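Side-chain contacts in ureidoglycolate hydrolase (Arabidopsis thaliana, PDB 4PXE), which hydrolyses (S)-ureidoglycolate to glyoxylate in a manganese-dependent reaction that belongs to plant purine breakdown: residues 22-27 / 107-112; 56-61 / 129-134; 304-309 / 315-320; 346-351 / 382-387; 376-381 / 391-396. All blocks are in the same frame, centred on the assembly; numbering follows the deposited sequence.

Contact 1: 22-27 / 107-112; sequences NQIDEL and GVLGAI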
# COMPACT_ATOMS: atom_id res chain seq x y z
N ASN A 22 5.26 -15.76 -31.06
CA ASN A 22 4.55 -16.78 -30.30
C ASN A 22 5.25 -17.06 -28.97
O ASN A 22 4.59 -17.26 -27.95
CB ASN A 22 4.38 -18.06 -31.12
CG ASN A 22 3.45 -17.87 -32.30
OD1 ASN A 22 2.70 -16.90 -32.38
ND2 ASN A 22 3.48 -18.82 -33.23
N GLN A 23 6.59 -17.06 -28.98
CA GLN A 23 7.35 -17.27 -27.74
C GLN A 23 7.18 -16.10 -26.76
O GLN A 23 7.05 -16.31 -25.55
CB GLN A 23 8.82 -17.51 -28.05
CG GLN A 23 9.04 -18.83 -28.78
CD GLN A 23 10.48 -19.05 -29.21
OE1 GLN A 23 11.25 -18.10 -29.35
NE2 GLN A 23 10.83 -20.31 -29.43
N ILE A 24 7.15 -14.88 -27.29
CA ILE A 24 6.89 -13.70 -26.48
C ILE A 24 5.53 -13.83 -25.80
O ILE A 24 5.40 -13.59 -24.60
CB ILE A 24 6.94 -12.40 -27.34
CG1 ILE A 24 8.38 -12.10 -27.77
CG2 ILE A 24 6.35 -11.21 -26.59
CD1 ILE A 24 9.16 -11.26 -26.77
N ASP A 25 4.53 -14.26 -26.56
CA ASP A 25 3.19 -14.41 -26.01
C ASP A 25 3.12 -15.54 -24.99
O ASP A 25 2.51 -15.37 -23.93
CB ASP A 25 2.18 -14.66 -27.14
CG ASP A 25 2.04 -13.47 -28.06
OD1 ASP A 25 2.36 -12.34 -27.64
OD2 ASP A 25 1.60 -13.67 -29.22
N GLU A 26 3.73 -16.68 -25.29
CA GLU A 26 3.76 -17.78 -24.34
C GLU A 26 4.44 -17.39 -23.03
O GLU A 26 3.91 -17.66 -21.94
CB GLU A 26 4.42 -19.02 -24.95
CG GLU A 26 3.54 -19.66 -26.02
CD GLU A 26 4.13 -20.93 -26.61
OE1 GLU A 26 5.30 -21.26 -26.32
OE2 GLU A 26 3.41 -21.60 -27.39
N LEU A 27 5.58 -16.72 -23.12
CA LEU A 27 6.27 -16.30 -21.90
C LEU A 27 5.42 -15.34 -21.05
O LEU A 27 5.46 -15.37 -19.82
CB LEU A 27 7.64 -15.69 -22.21
CG LEU A 27 8.60 -15.69 -21.02
CD1 LEU A 27 9.09 -17.10 -20.71
CD2 LEU A 27 9.77 -14.77 -21.27
N GLY A 107 15.56 -9.43 -25.63
CA GLY A 107 16.98 -9.73 -25.64
C GLY A 107 17.35 -11.12 -25.14
O GLY A 107 18.50 -11.55 -25.31
N VAL A 108 16.40 -11.83 -24.54
CA VAL A 108 16.64 -13.21 -24.13
C VAL A 108 16.14 -14.18 -25.21
O VAL A 108 16.91 -14.97 -25.77
CB VAL A 108 15.97 -13.53 -22.77
CG1 VAL A 108 16.15 -15.01 -22.42
CG2 VAL A 108 16.55 -12.66 -21.66
N LEU A 109 14.84 -14.11 -25.52
CA LEU A 109 14.30 -14.93 -26.61
C LEU A 109 14.93 -14.58 -27.95
O LEU A 109 15.17 -15.46 -28.78
CB LEU A 109 12.77 -14.81 -26.68
CG LEU A 109 12.02 -15.29 -25.44
CD1 LEU A 109 10.52 -15.15 -25.62
CD2 LEU A 109 12.36 -16.73 -25.12
N GLY A 110 15.22 -13.30 -28.15
CA GLY A 110 15.85 -12.86 -29.38
C GLY A 110 17.29 -13.35 -29.49
O GLY A 110 17.77 -13.61 -30.59
N ALA A 111 17.98 -13.50 -28.36
CA ALA A 111 19.35 -14.02 -28.39
C ALA A 111 19.33 -15.50 -28.75
O ALA A 111 20.18 -15.97 -29.51
CB ALA A 111 20.04 -13.80 -27.05
N ILE A 112 18.37 -16.23 -28.21
CA ILE A 112 18.23 -17.64 -28.55
C ILE A 112 17.89 -17.77 -30.04
O ILE A 112 18.47 -18.60 -30.74
CB ILE A 112 17.18 -18.35 -27.66
CG1 ILE A 112 17.63 -18.29 -26.19
CG2 ILE A 112 17.00 -19.81 -28.10
CD1 ILE A 112 16.59 -18.80 -25.20
O HOH W 1 13.89 -18.00 -28.93

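Contact 2: 56-61 / 129-134; sequences NLMALA and LEIILF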
# COMPACT_ATOMS: atom_id res chain seq x y z
N ASN A 56 14.59 -24.56 -21.47
CA ASN A 56 14.14 -25.52 -22.47
C ASN A 56 14.50 -25.07 -23.88
O ASN A 56 15.04 -25.84 -24.69
CB ASN A 56 12.64 -25.79 -22.33
CG ASN A 56 12.12 -26.78 -23.35
OD1 ASN A 56 11.35 -26.43 -24.24
ND2 ASN A 56 12.54 -28.04 -23.21
N LEU A 57 14.25 -23.79 -24.18
CA LEU A 57 14.63 -23.25 -25.48
C LEU A 57 16.15 -23.27 -25.71
O LEU A 57 16.61 -23.54 -26.81
CB LEU A 57 14.09 -21.82 -25.65
CG LEU A 57 12.58 -21.68 -25.74
CD1 LEU A 57 12.22 -20.23 -25.99
CD2 LEU A 57 12.04 -22.56 -26.85
N MET A 58 16.92 -22.97 -24.67
CA MET A 58 18.37 -23.01 -24.79
C MET A 58 18.86 -24.42 -25.12
O MET A 58 19.72 -24.60 -25.97
CB MET A 58 19.04 -22.53 -23.50
CG MET A 58 18.94 -21.04 -23.24
SD MET A 58 19.88 -20.64 -21.75
CE MET A 58 19.79 -18.83 -21.75
N ALA A 59 18.27 -25.40 -24.45
CA ALA A 59 18.64 -26.80 -24.68
C ALA A 59 18.24 -27.22 -26.09
O ALA A 59 19.00 -27.91 -26.78
CB ALA A 59 18.00 -27.70 -23.65
N LEU A 60 17.06 -26.79 -26.54
CA LEU A 60 16.60 -27.12 -27.89
C LEU A 60 17.52 -26.52 -28.95
O LEU A 60 17.67 -27.08 -30.03
CB LEU A 60 15.17 -26.64 -28.11
CG LEU A 60 14.07 -27.42 -27.39
CD1 LEU A 60 12.73 -26.69 -27.48
CD2 LEU A 60 13.96 -28.84 -27.94
N ALA A 61 18.15 -25.39 -28.63
CA ALA A 61 19.09 -24.72 -29.52
C ALA A 61 20.49 -25.34 -29.45
O ALA A 61 21.43 -24.85 -30.06
CB ALA A 61 19.16 -23.24 -29.20
N LEU A 129 30.00 -18.52 -28.38
CA LEU A 129 28.94 -17.55 -28.10
C LEU A 129 28.21 -18.00 -26.85
O LEU A 129 27.93 -19.19 -26.68
CB LEU A 129 27.98 -17.45 -29.28
CG LEU A 129 28.61 -17.15 -30.65
CD1 LEU A 129 27.51 -17.07 -31.70
CD2 LEU A 129 29.42 -15.86 -30.61
N GLU A 130 27.87 -17.06 -25.97
CA GLU A 130 27.16 -17.43 -24.75
C GLU A 130 26.02 -16.48 -24.44
O GLU A 130 26.21 -15.26 -24.39
CB GLU A 130 28.13 -17.53 -23.56
CG GLU A 130 27.50 -18.15 -22.32
CD GLU A 130 28.55 -18.63 -21.31
OE1 GLU A 130 29.46 -17.84 -20.97
OE2 GLU A 130 28.45 -19.79 -20.86
N ILE A 131 24.83 -17.05 -24.25
CA ILE A 131 23.64 -16.30 -23.90
C ILE A 131 23.50 -16.27 -22.39
O ILE A 131 23.60 -17.31 -21.73
CB ILE A 131 22.38 -16.93 -24.50
CG1 ILE A 131 22.50 -17.03 -26.01
CG2 ILE A 131 21.14 -16.12 -24.10
CD1 ILE A 131 21.28 -17.62 -26.66
N ILE A 132 23.26 -15.08 -21.85
CA ILE A 132 23.05 -14.92 -20.42
C ILE A 132 21.62 -14.49 -20.14
O ILE A 132 21.16 -13.47 -20.65
CB ILE A 132 24.00 -13.87 -19.81
CG1 ILE A 132 25.47 -14.20 -20.12
CG2 ILE A 132 23.79 -13.77 -18.31
CD1 ILE A 132 26.43 -13.12 -19.69
N LEU A 133 20.92 -15.28 -19.34
CA LEU A 133 19.67 -14.83 -18.74
C LEU A 133 20.03 -14.33 -17.35
O LEU A 133 20.30 -15.13 -16.45
CB LEU A 133 18.65 -15.96 -18.67
CG LEU A 133 17.41 -15.71 -17.80
CD1 LEU A 133 16.73 -14.39 -18.15
CD2 LEU A 133 16.43 -16.87 -17.93
N PHE A 134 20.07 -13.01 -17.17
CA PHE A 134 20.39 -12.46 -15.86
C PHE A 134 19.28 -12.82 -14.88
O PHE A 134 18.11 -12.86 -15.24
CB PHE A 134 20.61 -10.95 -15.97
CG PHE A 134 21.80 -10.60 -16.82
CD1 PHE A 134 23.06 -10.55 -16.27
CD2 PHE A 134 21.65 -10.35 -18.18
CE1 PHE A 134 24.17 -10.25 -17.05
CE2 PHE A 134 22.76 -10.04 -18.97
CZ PHE A 134 24.02 -9.99 -18.40

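Contact 3: 304-309 / 315-320; sequences IDTRDI and NTVIKK. With GLV (glyoxylic acid), chain E.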
# COMPACT_ATOMS: atom_id res chain seq x y z
N ILE A 304 12.39 6.63 -4.38
CA ILE A 304 12.61 7.69 -5.34
C ILE A 304 13.65 7.25 -6.36
O ILE A 304 14.70 6.73 -5.98
CB ILE A 304 13.14 8.95 -4.62
CG1 ILE A 304 12.14 9.40 -3.54
CG2 ILE A 304 13.39 10.08 -5.61
CD1 ILE A 304 12.66 10.50 -2.60
N ASP A 305 13.34 7.45 -7.64
CA ASP A 305 14.23 7.10 -8.74
C ASP A 305 14.68 8.42 -9.35
O ASP A 305 13.87 9.29 -9.61
CB ASP A 305 13.44 6.26 -9.76
CG ASP A 305 14.23 5.91 -10.99
OD1 ASP A 305 14.49 6.80 -11.82
OD2 ASP A 305 14.57 4.72 -11.14
N THR A 306 15.99 8.59 -9.57
CA THR A 306 16.44 9.80 -10.27
C THR A 306 17.66 9.50 -11.12
O THR A 306 18.52 8.70 -10.74
CB THR A 306 16.66 11.01 -9.31
OG1 THR A 306 16.85 12.21 -10.07
CG2 THR A 306 17.82 10.78 -8.36
N ARG A 307 17.70 10.10 -12.31
CA ARG A 307 18.75 9.80 -13.29
C ARG A 307 19.09 11.00 -14.14
O ARG A 307 18.30 11.94 -14.26
CB ARG A 307 18.34 8.65 -14.24
CG ARG A 307 17.43 7.60 -13.61
CD ARG A 307 17.02 6.54 -14.60
NE ARG A 307 15.96 5.72 -14.02
CZ ARG A 307 15.54 4.57 -14.53
NH1 ARG A 307 16.08 4.09 -15.64
NH2 ARG A 307 14.56 3.89 -13.94
N ASP A 308 20.27 10.95 -14.75
CA ASP A 308 20.67 11.93 -15.76
C ASP A 308 21.81 11.30 -16.55
O ASP A 308 22.54 10.46 -16.03
CB ASP A 308 21.15 13.24 -15.09
CG ASP A 308 21.13 14.45 -16.03
OD1 ASP A 308 21.46 14.31 -17.24
OD2 ASP A 308 20.79 15.56 -15.55
N ILE A 309 21.98 11.71 -17.80
CA ILE A 309 23.15 11.28 -18.57
C ILE A 309 24.40 11.93 -17.96
O ILE A 309 25.48 11.34 -17.98
CB ILE A 309 23.00 11.60 -20.08
CG1 ILE A 309 24.18 11.02 -20.87
CG2 ILE A 309 22.88 13.10 -20.31
CD1 ILE A 309 24.39 9.52 -20.69
N ASN A 315 23.76 14.00 -9.33
CA ASN A 315 24.17 14.09 -7.94
C ASN A 315 23.67 15.35 -7.25
O ASN A 315 23.32 15.30 -6.07
CB ASN A 315 25.70 13.97 -7.82
CG ASN A 315 26.19 12.58 -8.17
OD1 ASN A 315 25.40 11.64 -8.29
ND2 ASN A 315 27.51 12.43 -8.33
N THR A 316 23.63 16.47 -7.97
CA THR A 316 23.08 17.72 -7.44
C THR A 316 21.61 17.53 -7.06
O THR A 316 21.17 18.02 -6.02
CB THR A 316 23.24 18.89 -8.42
OG1 THR A 316 24.64 19.20 -8.57
CG2 THR A 316 22.51 20.13 -7.94
N VAL A 317 20.87 16.79 -7.87
CA VAL A 317 19.47 16.51 -7.56
C VAL A 317 19.37 15.71 -6.26
O VAL A 317 18.55 16.04 -5.39
CB VAL A 317 18.75 15.76 -8.70
CG1 VAL A 317 17.35 15.36 -8.27
CG2 VAL A 317 18.66 16.64 -9.94
N ILE A 318 20.20 14.68 -6.12
CA ILE A 318 20.22 13.87 -4.89
C ILE A 318 20.54 14.71 -3.65
O ILE A 318 19.87 14.59 -2.63
CB ILE A 318 21.22 12.71 -5.00
CG1 ILE A 318 20.81 11.74 -6.11
CG2 ILE A 318 21.34 11.97 -3.66
CD1 ILE A 318 21.86 10.69 -6.38
N LYS A 319 21.55 15.57 -3.74
CA LYS A 319 21.89 16.44 -2.61
C LYS A 319 20.72 17.34 -2.22
O LYS A 319 20.43 17.52 -1.03
CB LYS A 319 23.12 17.29 -2.94
CG LYS A 319 24.36 16.48 -3.28
CD LYS A 319 25.62 17.34 -3.26
CE LYS A 319 26.77 16.68 -4.01
NZ LYS A 319 26.68 16.94 -5.48
N LYS A 320 20.04 17.91 -3.22
CA LYS A 320 18.90 18.79 -2.96
C LYS A 320 17.76 18.00 -2.33
O LYS A 320 17.07 18.52 -1.45
CB LYS A 320 18.41 19.48 -4.23
CG LYS A 320 19.39 20.50 -4.83
CD LYS A 320 18.81 21.05 -6.11
CE LYS A 320 19.61 22.23 -6.66
NZ LYS A 320 18.96 22.69 -7.91
C1 GLV E . 14.93 -0.71 -15.53
O1 GLV E . 15.86 -1.20 -16.43
C2 GLV E . 14.84 0.77 -15.50
O2 GLV E . 15.58 1.45 -16.28
O3 GLV E . 14.02 1.33 -14.71

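Contact 4: 346-351 / 382-387; sequences PPALSD and FMARIS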
# COMPACT_ATOMS: atom_id res chain seq x y z
N PRO A 346 27.48 5.39 -11.72
CA PRO A 346 27.94 6.23 -12.83
C PRO A 346 27.33 5.78 -14.15
O PRO A 346 26.83 4.66 -14.25
CB PRO A 346 29.45 5.98 -12.83
CG PRO A 346 29.60 4.59 -12.29
CD PRO A 346 28.52 4.48 -11.23
N PRO A 347 27.37 6.65 -15.17
CA PRO A 347 26.96 6.22 -16.51
C PRO A 347 28.04 5.31 -17.09
O PRO A 347 29.15 5.24 -16.55
CB PRO A 347 26.90 7.53 -17.28
CG PRO A 347 27.88 8.42 -16.60
CD PRO A 347 27.87 8.04 -15.15
N ALA A 348 27.72 4.59 -18.16
CA ALA A 348 28.75 3.82 -18.86
C ALA A 348 28.77 4.17 -20.34
O ALA A 348 27.76 4.55 -20.92
CB ALA A 348 28.55 2.33 -18.68
N LEU A 349 29.95 4.03 -20.94
CA LEU A 349 30.12 4.22 -22.37
C LEU A 349 30.24 2.87 -23.06
O LEU A 349 30.92 1.97 -22.57
CB LEU A 349 31.39 5.04 -22.65
CG LEU A 349 31.37 6.53 -22.29
CD1 LEU A 349 32.77 7.11 -22.42
CD2 LEU A 349 30.41 7.28 -23.18
N SER A 350 29.58 2.71 -24.21
CA SER A 350 29.77 1.51 -25.01
C SER A 350 31.16 1.49 -25.63
O SER A 350 31.74 2.54 -25.91
CB SER A 350 28.73 1.44 -26.11
OG SER A 350 27.44 1.56 -25.55
N ASP A 351 31.68 0.29 -25.84
CA ASP A 351 33.00 0.12 -26.44
C ASP A 351 32.98 0.56 -27.90
O ASP A 351 32.05 0.24 -28.65
CB ASP A 351 33.43 -1.33 -26.31
CG ASP A 351 34.79 -1.60 -26.92
OD1 ASP A 351 34.84 -1.85 -28.15
OD2 ASP A 351 35.79 -1.55 -26.18
N PHE A 382 26.40 -2.76 -16.05
CA PHE A 382 27.36 -3.42 -15.17
C PHE A 382 28.28 -4.40 -15.89
O PHE A 382 29.45 -4.57 -15.50
CB PHE A 382 26.62 -4.05 -13.98
CG PHE A 382 25.92 -3.02 -13.17
CD1 PHE A 382 26.62 -2.26 -12.25
CD2 PHE A 382 24.58 -2.73 -13.39
CE1 PHE A 382 26.00 -1.26 -11.53
CE2 PHE A 382 23.95 -1.73 -12.68
CZ PHE A 382 24.65 -0.99 -11.75
N MET A 383 27.79 -5.02 -16.96
CA MET A 383 28.64 -5.85 -17.80
C MET A 383 29.79 -5.05 -18.38
O MET A 383 30.87 -5.60 -18.64
CB MET A 383 27.82 -6.53 -18.92
CG MET A 383 26.85 -7.59 -18.42
SD MET A 383 27.62 -8.90 -17.43
CE MET A 383 28.49 -9.81 -18.71
N ALA A 384 29.57 -3.75 -18.58
CA ALA A 384 30.60 -2.84 -19.09
C ALA A 384 31.83 -2.77 -18.18
O ALA A 384 32.92 -2.38 -18.61
CB ALA A 384 30.03 -1.45 -19.30
N ARG A 385 31.65 -3.15 -16.91
CA ARG A 385 32.77 -3.17 -15.97
C ARG A 385 33.66 -4.41 -16.15
O ARG A 385 34.79 -4.44 -15.65
CB ARG A 385 32.23 -3.11 -14.54
CG ARG A 385 31.39 -1.89 -14.27
CD ARG A 385 30.94 -1.84 -12.83
NE ARG A 385 30.12 -0.67 -12.58
CZ ARG A 385 29.78 -0.26 -11.36
NH1 ARG A 385 30.19 -0.94 -10.30
NH2 ARG A 385 29.03 0.82 -11.21
N ILE A 386 33.15 -5.40 -16.87
CA ILE A 386 33.78 -6.71 -17.03
C ILE A 386 34.34 -6.89 -18.45
O ILE A 386 35.35 -7.55 -18.66
CB ILE A 386 32.75 -7.85 -16.79
CG1 ILE A 386 32.33 -7.89 -15.32
CG2 ILE A 386 33.31 -9.22 -17.19
CD1 ILE A 386 33.52 -8.03 -14.38
N SER A 387 33.66 -6.28 -19.42
CA SER A 387 34.08 -6.45 -20.80
C SER A 387 33.55 -5.31 -21.68
O SER A 387 32.64 -4.58 -21.28
CB SER A 387 33.61 -7.80 -21.34
OG SER A 387 32.23 -7.80 -21.59
O HOH W 2 27.39 2.23 -13.23

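Contact 5: 376-381 / 391-396; sequences AYHDSL and MIFIPC. With GLV (glyoxylic acid), chain E.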
# COMPACT_ATOMS: atom_id res chain seq x y z
N ALA A 376 16.94 4.44 -19.90
CA ALA A 376 16.81 3.30 -19.00
C ALA A 376 18.18 2.76 -18.64
O ALA A 376 19.15 2.94 -19.39
CB ALA A 376 15.97 2.22 -19.67
N TYR A 377 18.28 2.10 -17.49
CA TYR A 377 19.48 1.30 -17.24
C TYR A 377 19.22 -0.14 -17.66
O TYR A 377 18.08 -0.52 -17.98
CB TYR A 377 19.96 1.41 -15.77
CG TYR A 377 18.90 1.06 -14.74
CD1 TYR A 377 18.19 2.06 -14.05
CD2 TYR A 377 18.61 -0.27 -14.45
CE1 TYR A 377 17.21 1.73 -13.11
CE2 TYR A 377 17.64 -0.61 -13.52
CZ TYR A 377 16.95 0.38 -12.85
OH TYR A 377 15.98 0.03 -11.94
N HIS A 378 20.29 -0.93 -17.70
CA HIS A 378 20.24 -2.30 -18.21
C HIS A 378 21.37 -3.08 -17.57
O HIS A 378 22.30 -2.49 -17.03
CB HIS A 378 20.48 -2.31 -19.72
CG HIS A 378 19.52 -1.49 -20.51
ND1 HIS A 378 18.26 -1.95 -20.86
CD2 HIS A 378 19.63 -0.26 -21.05
CE1 HIS A 378 17.65 -1.02 -21.57
NE2 HIS A 378 18.46 0.01 -21.71
N ASP A 379 21.32 -4.40 -17.68
CA ASP A 379 22.46 -5.23 -17.29
C ASP A 379 23.76 -4.83 -17.99
O ASP A 379 24.84 -4.98 -17.42
CB ASP A 379 22.14 -6.70 -17.53
CG ASP A 379 21.04 -7.19 -16.60
OD1 ASP A 379 21.28 -7.15 -15.38
OD2 ASP A 379 19.95 -7.60 -17.06
N SER A 380 23.65 -4.30 -19.20
CA SER A 380 24.80 -3.77 -19.94
C SER A 380 25.59 -2.74 -19.13
O SER A 380 26.81 -2.62 -19.29
CB SER A 380 24.33 -3.15 -21.26
OG SER A 380 23.89 -4.13 -22.17
N LEU A 381 24.91 -2.00 -18.25
CA LEU A 381 25.58 -0.96 -17.47
C LEU A 381 26.67 -1.58 -16.60
O LEU A 381 27.76 -1.00 -16.44
CB LEU A 381 24.55 -0.23 -16.59
CG LEU A 381 25.09 0.87 -15.67
CD1 LEU A 381 25.76 1.95 -16.48
CD2 LEU A 381 23.96 1.45 -14.85
N MET A 391 24.93 -2.06 -27.02
CA MET A 391 23.52 -2.42 -27.07
C MET A 391 22.94 -2.11 -28.44
O MET A 391 23.28 -1.11 -29.06
CB MET A 391 22.70 -1.66 -26.02
CG MET A 391 23.12 -1.88 -24.58
SD MET A 391 21.90 -1.18 -23.44
CE MET A 391 20.53 -2.30 -23.74
N ILE A 392 22.03 -2.98 -28.87
CA ILE A 392 21.23 -2.76 -30.07
C ILE A 392 19.81 -2.43 -29.62
O ILE A 392 19.17 -3.25 -28.96
CB ILE A 392 21.16 -4.05 -30.89
CG1 ILE A 392 22.57 -4.52 -31.30
CG2 ILE A 392 20.30 -3.87 -32.14
CD1 ILE A 392 22.59 -5.95 -31.74
N PHE A 393 19.32 -1.24 -29.96
CA PHE A 393 17.92 -0.86 -29.74
C PHE A 393 17.07 -1.15 -30.99
O PHE A 393 17.52 -0.93 -32.12
CB PHE A 393 17.79 0.64 -29.46
CG PHE A 393 18.00 1.03 -28.01
CD1 PHE A 393 18.08 0.10 -26.97
CD2 PHE A 393 18.08 2.38 -27.71
CE1 PHE A 393 18.25 0.55 -25.65
CE2 PHE A 393 18.24 2.82 -26.40
CZ PHE A 393 18.33 1.89 -25.38
N ILE A 394 15.85 -1.63 -30.75
CA ILE A 394 14.84 -1.70 -31.80
C ILE A 394 13.69 -0.74 -31.45
O ILE A 394 13.52 -0.36 -30.29
CB ILE A 394 14.30 -3.13 -32.00
CG1 ILE A 394 13.65 -3.65 -30.71
CG2 ILE A 394 15.40 -4.06 -32.49
CD1 ILE A 394 13.01 -5.03 -30.90
N PRO A 395 12.91 -0.33 -32.45
CA PRO A 395 11.81 0.60 -32.17
C PRO A 395 10.74 -0.02 -31.28
O PRO A 395 10.61 -1.24 -31.21
CB PRO A 395 11.21 0.87 -33.55
CG PRO A 395 12.30 0.51 -34.52
CD PRO A 395 13.02 -0.63 -33.89
N CYS A 396 10.01 0.84 -30.58
CA CYS A 396 8.81 0.39 -29.91
C CYS A 396 7.74 1.45 -30.03
O CYS A 396 8.04 2.64 -30.15
CB CYS A 396 9.09 -0.03 -28.45
SG CYS A 396 9.67 1.28 -27.37
C1 GLV E . 14.93 -0.71 -15.53
O1 GLV E . 15.86 -1.20 -16.43
C2 GLV E . 14.84 0.77 -15.50
O2 GLV E . 15.58 1.45 -16.28
O3 GLV E . 14.02 1.33 -14.71

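Contact 1: 22-27 / 107-112
Gln23, Ile24 and Leu27 receive the side chain of Leu109 in a buried helix-helix contact within the M20 peptidase fold, where helix 17-28 near the N terminus lies against helix 105-120. The short axes run 10.5 Å apart at their closest approach, with 140° between their N-to-C directions, closer to antiparallel than to parallel. On helix 105-120 the direct contacts all come from Leu109. Its CD1 methyl comes in beside the backbone of the first helix, 3.7 Å from the carbonyl carbon C of Gln23, and also touches the CB of that residue. Branched side chains come up more loosely: Ile24 CD1 lies 4.3 Å from Leu109 CD1, and Leu27 CD2 stands 4.4 Å from Leu109 CD1. The pair thus illustrates a methyl packed on a helix turn, with main chain as well as side chains forming its seat. Tyr53 and Leu57 of helix 45-60 touch Gln23, and Leu57 also meets Leu109, so a third helix borders the contact. Polar linkage is indirect. With CG anti to its carbonyl carbon (chi1 -67°) and an extended chain beyond, Gln23 carries its amide past the apolar patch towards the C-terminal side of Leu109. There a single water donates both of its hydrogens, one to Gln23 OE1 at 2.7 Å and the other to Leu109 O at 2.8 Å.

Contact 2: 56-61 / 129-134
Met58 sets CG anti to its carbonyl carbon (chi1 -73°) and then runs fully extended, with chi2 and chi3 both near 180°, which carries its terminal methyl straight out from helix 45-60 to Ile131 on strand 129-133. On the strand, Ile131 places CG2 anti to its own backbone N, and it is this branch, not CG1, that takes the methyl. Met58 CE and Ile131 CG2 are 3.8 Å apart, the two side chains meeting at a slant, and the same CE lies 4.1 Å from Ile131 O. One further neighbour on the same side of the strand, Leu133, is brushed at CB by Met58 CE at 4.4 Å. No hydrogen bond crosses here: the extended thioether covers most of the gap, with CA atoms of Met58 and Ile131 8.6 Å apart. The methyl enters an apolar layer that Ile112 and Ile115 of helix 105-120, both packed on Ile131, and Leu63, which touches Met58 and Ile131, also line. On the other side of the strand, Ile132 meets Met383. The arrangement is a helix laid over the sheet of the alpha/beta catalytic domain of M20 peptidases, on a strand leading towards the substrate-binding Glu137 and Glu138.

Contact 3: 304-309 / 315-320
Thr306 packs a strand of the dimerization region, 295-308, on the following helix, 311-332, behind the substrate-binding Arg307; its partners on the helix are Val317 and Ile318. Thr306 CG2 lies 3.9 Å from Ile318 CG1, while Thr306 OG1 passes 3.7 Å from Val317 CG1. The hydroxyl is not left to the hydrocarbon, because it bonds to Val280 O on the neighbouring strand. While Thr306 faces the helix, the next residue, Arg307, turns to the glyoxylate. Its guanidinium is held side-on by Asp305: NE reaches OD1 at 2.9 Å in a nearly straight bond (171°) that uses the syn lone pair, and NH2 reaches OD2 at 2.9 Å, tilted out of the guanidinium plane. NH1 and NH2 each give one hydrogen to the ligand carboxylate, NH1 to O2 at 2.8 Å and NH2 to O3 at 2.7 Å. A methionine in place of Arg307 would probably leave the glyoxylate carboxylate without these two bonds and Asp305 without its positive mate. Asn294 of the second subunit also bonds to the ligand. The chemistry is consistent with a second-shell role for Asp305, whose two-point grip restrains the rotation of the guanidinium and so presents a matched pair of donors to a carboxylate.

Contact 4: 346-351 / 382-387
Ala348 and Ala384 make the apolar part of this surface contact, their CB methyls meeting at 4.1 Å where strand 348-349 passes the chain at the C-terminal end of the 379-383 region. Two such small side chains let the backbones come within 6.9 Å, CA to CA. A backbone hydrogen bond from Ala348 to Ile228 places strand 348-349 beside strand 222-239, so the contact joins that edge to the 379-383 helix region. A second group is van der Waals contact between arginine and proline. The Arg385 side chain, extended from CG to NE, crosses that of Pro346 at about a right angle, and NH2 lies 3.7 Å from Pro346 CD and 4.0 Å from Pro346 CG. One face of the guanidinium is covered from its own segment by Phe382, whose CD1 stands 3.8 Å above the plane. Hydrogen bonding between the segments passes through water alone: one molecule donates to Pro346 O at 2.7 Å and accepts from Arg385 NH2 at 3.0 Å, lying in the guanidinium plane at its edge. Within the second segment, Met383 O receives both Ile386 N and Ser387 N, which folds the chain back before strand 389-394. With no salt bridge between the segments, the arginine rests against hydrocarbon, the CD1 of Phe382 over one guanidinium face, and one water, so its charge probably stays largely solvated.

Contact 5: 376-381 / 391-396
Met391 lays its CE methyl squarely over the face of the His378 imidazole, the most striking feature of this contact in the metal-binding catalytic domain of the M20 fold. The CH-pi distance from CE to the His378 ring centroid is 3.5 Å, only 10° off the ring normal. A bend at chi3 (68°) folds the methyl back over the ring, while SD stands obliquely 3.9 Å from the same centroid. Ser380 borders the thioether chain, its OG 3.4 Å from Met391 CG, and that hydroxyl is hydrogen-bonded to Glu206. Phe393 turns an edge to the imidazole, the NE2 of His378 lying near the plane of the phenyl ring, 4.0 Å from Phe393 CE1. The polar partner of His378 NE2 is Ser374 OG, by a hydrogen bond, and the imidazole meets His208, a manganese ligand, edge to face. Tyr377, like His378 a substrate-binding residue, covers the glyoxylate with one face of its phenol ring, close to the guanidinium of Arg307. Cutting Tyr377 back to an alanine would probably uncover that side of the ligand and leave it less confined, its polar bonds remaining. One of those bonds comes from Tyr377 N, which reaches glyoxylate O2 at 3.0 Å with an N-H...O angle of 146°.

Overall arrangement
From the N terminus, contact 1 opens first and contact 2 second; contact 1 closes at 107-112 before contact 2 closes at 129-134, so the two cross and join helices 17-28, 45-60 and 105-120, the last two packing on strand 129-133. Ile131 CD1 set against Ala111 joins them directly. Contact 3 follows in series, a short local closure in the dimerization region, its centre about 34 Å from that of contact 1. Contacts 4 and 5 then cross again, both using helix 379-383, with Leu381 packed against Ala348. The 379-383 region connects contacts 2, 4 and 5: Met383 touches Phe134 of contact 2, while Tyr377, just before the helix, meets Arg307 of contact 3 at the glyoxylate.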